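Local atomic coordinates of aromatic-ring-hydroxylating dioxygenase beta subunit (PDB entry 6VW4), a protein that is of uncertain function but has an NTF2-like, SnoaL-like fold, binds the polyketide S-DNPA in its pocket and may take part in polyketide biosynthesis. Residues A12-Q15 / Q16-R20; R44-P47 / G48-P51. All coordinates share one frame; numbering follows the deposited sequence.

How the contacts relate
Both contacts are local, each made within one continuous piece of chain, and both belong to the same SnoaL-like domain. Contact 1 (12-15 with 16-20) comes first and is a stretch of helix 8-26; contact 2 (44-47 with 48-51) follows it as the connection between strands 41-44 and 52-53, at one end of the mixed sheet. They lie on opposite sides of the chain's centre, their centres about 23 Å apart and their nearest atoms about 13 Å apart, without touching. H45 and T46 of contact 2 line the ligand pocket, whereas the side chain of Q18 in contact 1 is about 8 Å from the bound ligand; contact 1 instead packs on the sheet and a neighbouring subunit.

Contact 1 of 2, residues A12-Q15 / Q16-R20; sequences AEVQ and QHQAR
The side chain of Q18 runs alongside V14, one turn earlier in helix 8-26, and overlaps it: the amide carbon CD of Q18 lies 3.7 Å from CG1 of V14. This is the i to i+4 spacing of an alpha-helix, the long N-terminal helix of an NTF2-like fold. The CG1 branch of V14 does the touching because it stands opposite the backbone N (chi1 172°), which places it beside its own carbonyl carbon, where Q18 comes up. Q18 itself stays extended beyond CG. NE2 of Q18 is hydrogen-bonded to D122 of strand 111-126, and V14 rests on L83 and L132, which places this pair against the sheet. An alanine at Q18 would probably leave D122 without this amide donor and uncover CG1 of V14.

Neighbouring side chains serve other surfaces. E13 forms a salt bridge with R126, and H17 NE2 bonds to T134. NE2 of Q16 is held by the carbonyl oxygen of I85 of the second subunit, so the helix also contributes to the assembly.

Four successive backbone bonds define the turns. Q16 N meets A12 O at 2.9 Å, H17 N meets E13 O at 3.0 Å, and A19 N reaches Q15 O at 2.9 Å. Q18 N bonds to V14 O at 2.8 Å, and CG of Q18 sits 3.4 Å from that same V14 oxygen.

Contact 2 of 2, residues R44-P47 / G48-P51; sequences RHTP and GRDP. With SDN ([(3S)-9-hydroxy-1-methyl-10-oxo-4,10-dihydro-3H-benzo[g]isochromen-3-yl]acetic acid), chain C.
This is a local contact round a beta turn, in the surface loop that joins strand 41-44 to strand 52-53 at the edge of the sheet. T46 to R49 form a type II turn, closed by a weak hydrogen bond from R49 N to T46 O (3.3 Å, N-H...O angle 134°). G48 suits its place: at its positive phi of 89°, a side chain there would run into the carbonyl oxygen of P47.

Across the turn, T46 and R49 run alongside each other, and OG1 of T46 approaches CB of R49 at 3.6 Å. That hydroxyl is set between its own backbone N and carbonyl carbon and also sits over one face of the H45 ring, toward its rim. R49 then sends its guanidinium past the ring edge, NH1 lying 3.8 Å from NE2 of H45, with the two planes 72° apart. The charge of R49 is met by E64 on helix 55-68.

At the base, R44 and P51 close the two ends of the loop, CB of R44 being 3.9 Å from CB of P51. Kinks at the second and third torsions of R44 carry its guanidinium beneath P47, whose CA lies 3.6 Å above one face, toward the rim. NE of R44 bonds to the carbonyl oxygen of V139, and NH1 forms a salt bridge with E140.

Elsewhere on its edge, the H45 ring turns ND1 to the ligand, giving a nearly straight but weak hydrogen bond to O3 of the bound SDN (3.4 Å). CG2 of T46 lies 4.0 Å from the same oxygen, and Y33 OH is also hydrogen-bonded to the ligand. The loop, with H45 just before the turn and T46 at its first position, thus forms part of the wall of the ligand pocket of this NTF2-like fold.

Contact 1 of 2, residues A12-Q15 / Q16-R20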
loop_
_atom_site.group_PDB
_atom_site.type_symbol
_atom_site.label_atom_id
_atom_site.label_comp_id
_atom_site.label_asym_id
_atom_site.label_seq_id
_atom_site.Cartn_x
_atom_site.Cartn_y
_atom_site.Cartn_z
ATOM N N ALA A 12 -1.328 -11.892 7.178
ATOM C CA ALA A 12 -0.914 -10.812 8.076
ATOM C C ALA A 12 0.509 -11.004 8.607
ATOM O O ALA A 12 1.256 -10.027 8.784
ATOM C CB ALA A 12 -1.898 -10.700 9.245
ATOM N N GLU A 13 0.890 -12.238 8.917
ATOM C CA GLU A 13 2.247 -12.476 9.403
ATOM C C GLU A 13 3.294 -12.121 8.341
ATOM O O GLU A 13 4.347 -11.563 8.664
ATOM C CB GLU A 13 2.379 -13.940 9.832
ATOM C CG GLU A 13 3.430 -14.178 10.902
ATOM C CD GLU A 13 3.733 -15.656 11.171
ATOM O OE1 GLU A 13 2.951 -16.551 10.785
ATOM O OE2 GLU A 13 4.798 -15.908 11.771
ATOM N N VAL A 14 3.034 -12.441 7.065
ATOM C CA VAL A 14 3.986 -12.058 6.008
ATOM C C VAL A 14 4.088 -10.531 5.890
ATOM O O VAL A 14 5.193 -9.968 5.803
ATOM C CB VAL A 14 3.611 -12.688 4.661
ATOM C CG1 VAL A 14 4.526 -12.082 3.539
ATOM C CG2 VAL A 14 3.723 -14.213 4.728
ATOM N N GLN A 15 2.947 -9.838 5.923
ATOM C CA GLN A 15 2.982 -8.377 5.852
ATOM C C GLN A 15 3.769 -7.784 7.018
ATOM O O GLN A 15 4.550 -6.841 6.832
ATOM C CB GLN A 15 1.573 -7.808 5.857
ATOM C CG GLN A 15 0.708 -8.239 4.745
ATOM C CD GLN A 15 -0.734 -7.793 4.972
ATOM O OE1 GLN A 15 -1.496 -8.396 5.758
ATOM N NE2 GLN A 15 -1.108 -6.724 4.316
ATOM N N GLN A 16 3.575 -8.329 8.233
ATOM C CA GLN A 16 4.291 -7.827 9.402
ATOM C C GLN A 16 5.788 -8.036 9.245
ATOM O O GLN A 16 6.596 -7.152 9.585
ATOM C CB GLN A 16 3.787 -8.521 10.672
ATOM C CG GLN A 16 4.679 -8.329 11.908
ATOM C CD GLN A 16 4.223 -7.155 12.798
ATOM O OE1 GLN A 16 3.281 -6.439 12.463
ATOM N NE2 GLN A 16 4.901 -6.956 13.926
ATOM N N HIS A 17 6.170 -9.229 8.787
ATOM C CA HIS A 17 7.575 -9.554 8.573
ATOM C C HIS A 17 8.167 -8.658 7.492
ATOM O O HIS A 17 9.255 -8.113 7.651
ATOM C CB HIS A 17 7.674 -11.049 8.184
ATOM C CG HIS A 17 9.032 -11.493 7.745
ATOM N ND1 HIS A 17 10.067 -11.730 8.631
ATOM C CD2 HIS A 17 9.517 -11.781 6.507
ATOM C CE1 HIS A 17 11.139 -12.104 7.950
ATOM N NE2 HIS A 17 10.824 -12.169 6.664
ATOM N N GLN A 18 7.457 -8.475 6.374
ATOM C CA GLN A 18 8.014 -7.600 5.333
ATOM C C GLN A 18 8.165 -6.173 5.833
ATOM O O GLN A 18 9.177 -5.518 5.562
ATOM C CB GLN A 18 7.157 -7.646 4.077
ATOM C CG GLN A 18 7.284 -8.997 3.358
ATOM C CD GLN A 18 6.326 -9.115 2.227
ATOM O OE1 GLN A 18 5.276 -8.480 2.245
ATOM N NE2 GLN A 18 6.674 -9.928 1.226
ATOM N N ALA A 19 7.194 -5.696 6.617
ATOM C CA ALA A 19 7.266 -4.342 7.149
ATOM C C ALA A 19 8.493 -4.162 8.029
ATOM O O ALA A 19 9.259 -3.202 7.862
ATOM C CB ALA A 19 6.003 -4.033 7.949
ATOM N N ARG A 20 8.720 -5.100 8.962
ATOM C CA ARG A 20 9.892 -4.995 9.843
ATOM C C ARG A 20 11.193 -5.053 9.041
ATOM O O ARG A 20 12.083 -4.227 9.241
ATOM C CB ARG A 20 9.884 -6.109 10.902
ATOM C CG ARG A 20 8.739 -6.055 11.890
ATOM C CD ARG A 20 9.081 -5.348 13.178
ATOM N NE ARG A 20 8.226 -5.812 14.277
ATOM C CZ ARG A 20 7.596 -5.016 15.144
ATOM N NH1 ARG A 20 7.720 -3.688 15.066
ATOM N NH2 ARG A 20 6.836 -5.550 16.092
#

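Contact 2 of 2, residues R44-P47 / G48-P51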
loop_
_atom_site.group_PDB
_atom_site.type_symbol
_atom_site.label_atom_id
_atom_site.label_comp_id
_atom_site.label_asym_id
_atom_site.label_seq_id
_atom_site.Cartn_x
_atom_site.Cartn_y
_atom_site.Cartn_z
ATOM N N ARG A 44 18.346 -11.362 -4.897
ATOM C CA ARG A 44 18.608 -10.848 -6.244
ATOM C C ARG A 44 17.920 -9.485 -6.345
ATOM O O ARG A 44 16.771 -9.390 -6.793
ATOM C CB ARG A 44 18.102 -11.838 -7.295
ATOM C CG ARG A 44 18.661 -11.604 -8.717
ATOM C CD ARG A 44 18.266 -10.242 -9.326
ATOM N NE ARG A 44 16.932 -10.275 -9.912
ATOM C CZ ARG A 44 16.627 -10.816 -11.090
ATOM N NH1 ARG A 44 15.373 -10.788 -11.521
ATOM N NH2 ARG A 44 17.564 -11.381 -11.836
ATOM N N HIS A 45 18.627 -8.405 -5.934
ATOM C CA HIS A 45 17.997 -7.084 -5.862
ATOM C C HIS A 45 17.926 -6.370 -7.217
ATOM O O HIS A 45 17.091 -5.470 -7.387
ATOM C CB HIS A 45 18.720 -6.178 -4.834
ATOM C CG HIS A 45 20.070 -5.689 -5.267
ATOM N ND1 HIS A 45 20.346 -4.354 -5.492
ATOM C CD2 HIS A 45 21.232 -6.357 -5.464
ATOM C CE1 HIS A 45 21.614 -4.230 -5.844
ATOM N NE2 HIS A 45 22.175 -5.427 -5.827
ATOM N N THR A 46 18.797 -6.712 -8.173
ATOM C CA THR A 46 18.775 -6.029 -9.460
ATOM C C THR A 46 19.011 -7.001 -10.607
ATOM O O THR A 46 19.981 -7.781 -10.574
ATOM C CB THR A 46 19.802 -4.884 -9.530
ATOM O OG1 THR A 46 21.107 -5.357 -9.152
ATOM C CG2 THR A 46 19.377 -3.717 -8.628
ATOM N N PRO A 47 18.169 -6.966 -11.638
ATOM C CA PRO A 47 18.349 -7.887 -12.766
ATOM C C PRO A 47 19.681 -7.644 -13.463
ATOM O O PRO A 47 20.199 -6.523 -13.493
ATOM C CB PRO A 47 17.163 -7.575 -13.684
ATOM C CG PRO A 47 16.164 -6.807 -12.814
ATOM C CD PRO A 47 17.012 -6.065 -11.824
ATOM N N GLY A 48 20.234 -8.714 -14.005
ATOM C CA GLY A 48 21.581 -8.703 -14.580
ATOM C C GLY A 48 22.691 -9.034 -13.600
ATOM O O GLY A 48 23.586 -9.812 -13.920
ATOM N N ARG A 49 22.642 -8.456 -12.403
ATOM C CA ARG A 49 23.627 -8.744 -11.370
ATOM C C ARG A 49 23.338 -10.056 -10.634
ATOM O O ARG A 49 22.180 -10.412 -10.345
ATOM C CB ARG A 49 23.672 -7.597 -10.359
ATOM C CG ARG A 49 24.870 -7.611 -9.429
ATOM C CD ARG A 49 25.382 -6.186 -9.173
ATOM N NE ARG A 49 26.556 -6.217 -8.298
ATOM C CZ ARG A 49 26.703 -5.510 -7.180
ATOM N NH1 ARG A 49 25.758 -4.682 -6.759
ATOM N NH2 ARG A 49 27.812 -5.643 -6.469
ATOM N N ASP A 50 24.410 -10.784 -10.332
ATOM C CA ASP A 50 24.264 -12.056 -9.641
ATOM C C ASP A 50 23.769 -11.801 -8.226
ATOM O O ASP A 50 24.106 -10.773 -7.618
ATOM C CB ASP A 50 25.593 -12.807 -9.586
ATOM C CG ASP A 50 26.049 -13.293 -10.949
ATOM O OD1 ASP A 50 25.496 -14.300 -11.467
ATOM O OD2 ASP A 50 26.983 -12.662 -11.489
ATOM N N PRO A 51 22.994 -12.723 -7.670
ATOM C CA PRO A 51 22.437 -12.493 -6.335
ATOM C C PRO A 51 23.485 -12.607 -5.247
ATOM O O PRO A 51 24.430 -13.383 -5.365
ATOM C CB PRO A 51 21.381 -13.585 -6.211
ATOM C CG PRO A 51 21.887 -14.701 -7.069
ATOM C CD PRO A 51 22.678 -14.067 -8.191
HETATM O O4 SDN C . 15.102 -5.118 -0.379
HETATM C C11 SDN C . 14.156 -4.936 -1.389
HETATM C C12 SDN C . 14.430 -4.178 -2.527
HETATM C C13 SDN C . 15.828 -3.532 -2.665
HETATM O O5 SDN C . 16.642 -3.684 -1.815
HETATM C C14 SDN C . 16.138 -2.706 -3.900
HETATM C C15 SDN C . 17.541 -2.072 -4.059
HETATM O O3 SDN C . 17.987 -1.870 -5.418
HETATM C C16 SDN C . 18.500 -1.839 -2.882
HETATM C C10 SDN C . 12.892 -5.480 -1.237
HETATM C C9 SDN C . 11.911 -5.300 -2.225
HETATM C C8 SDN C . 12.188 -4.559 -3.364
HETATM C C7 SDN C . 13.446 -3.986 -3.521
HETATM C C6 SDN C . 13.746 -3.139 -4.800
HETATM C C5 SDN C . 15.140 -2.526 -4.929
HETATM C C4 SDN C . 15.454 -1.744 -6.126
HETATM C C3 SDN C . 16.926 -1.428 -6.338
HETATM C C2 SDN C . 16.873 0.082 -6.195
HETATM C C1 SDN C . 17.098 0.984 -7.391
HETATM O O2 SDN C . 17.270 0.481 -8.525
HETATM O O1 SDN C . 17.116 2.236 -7.206
#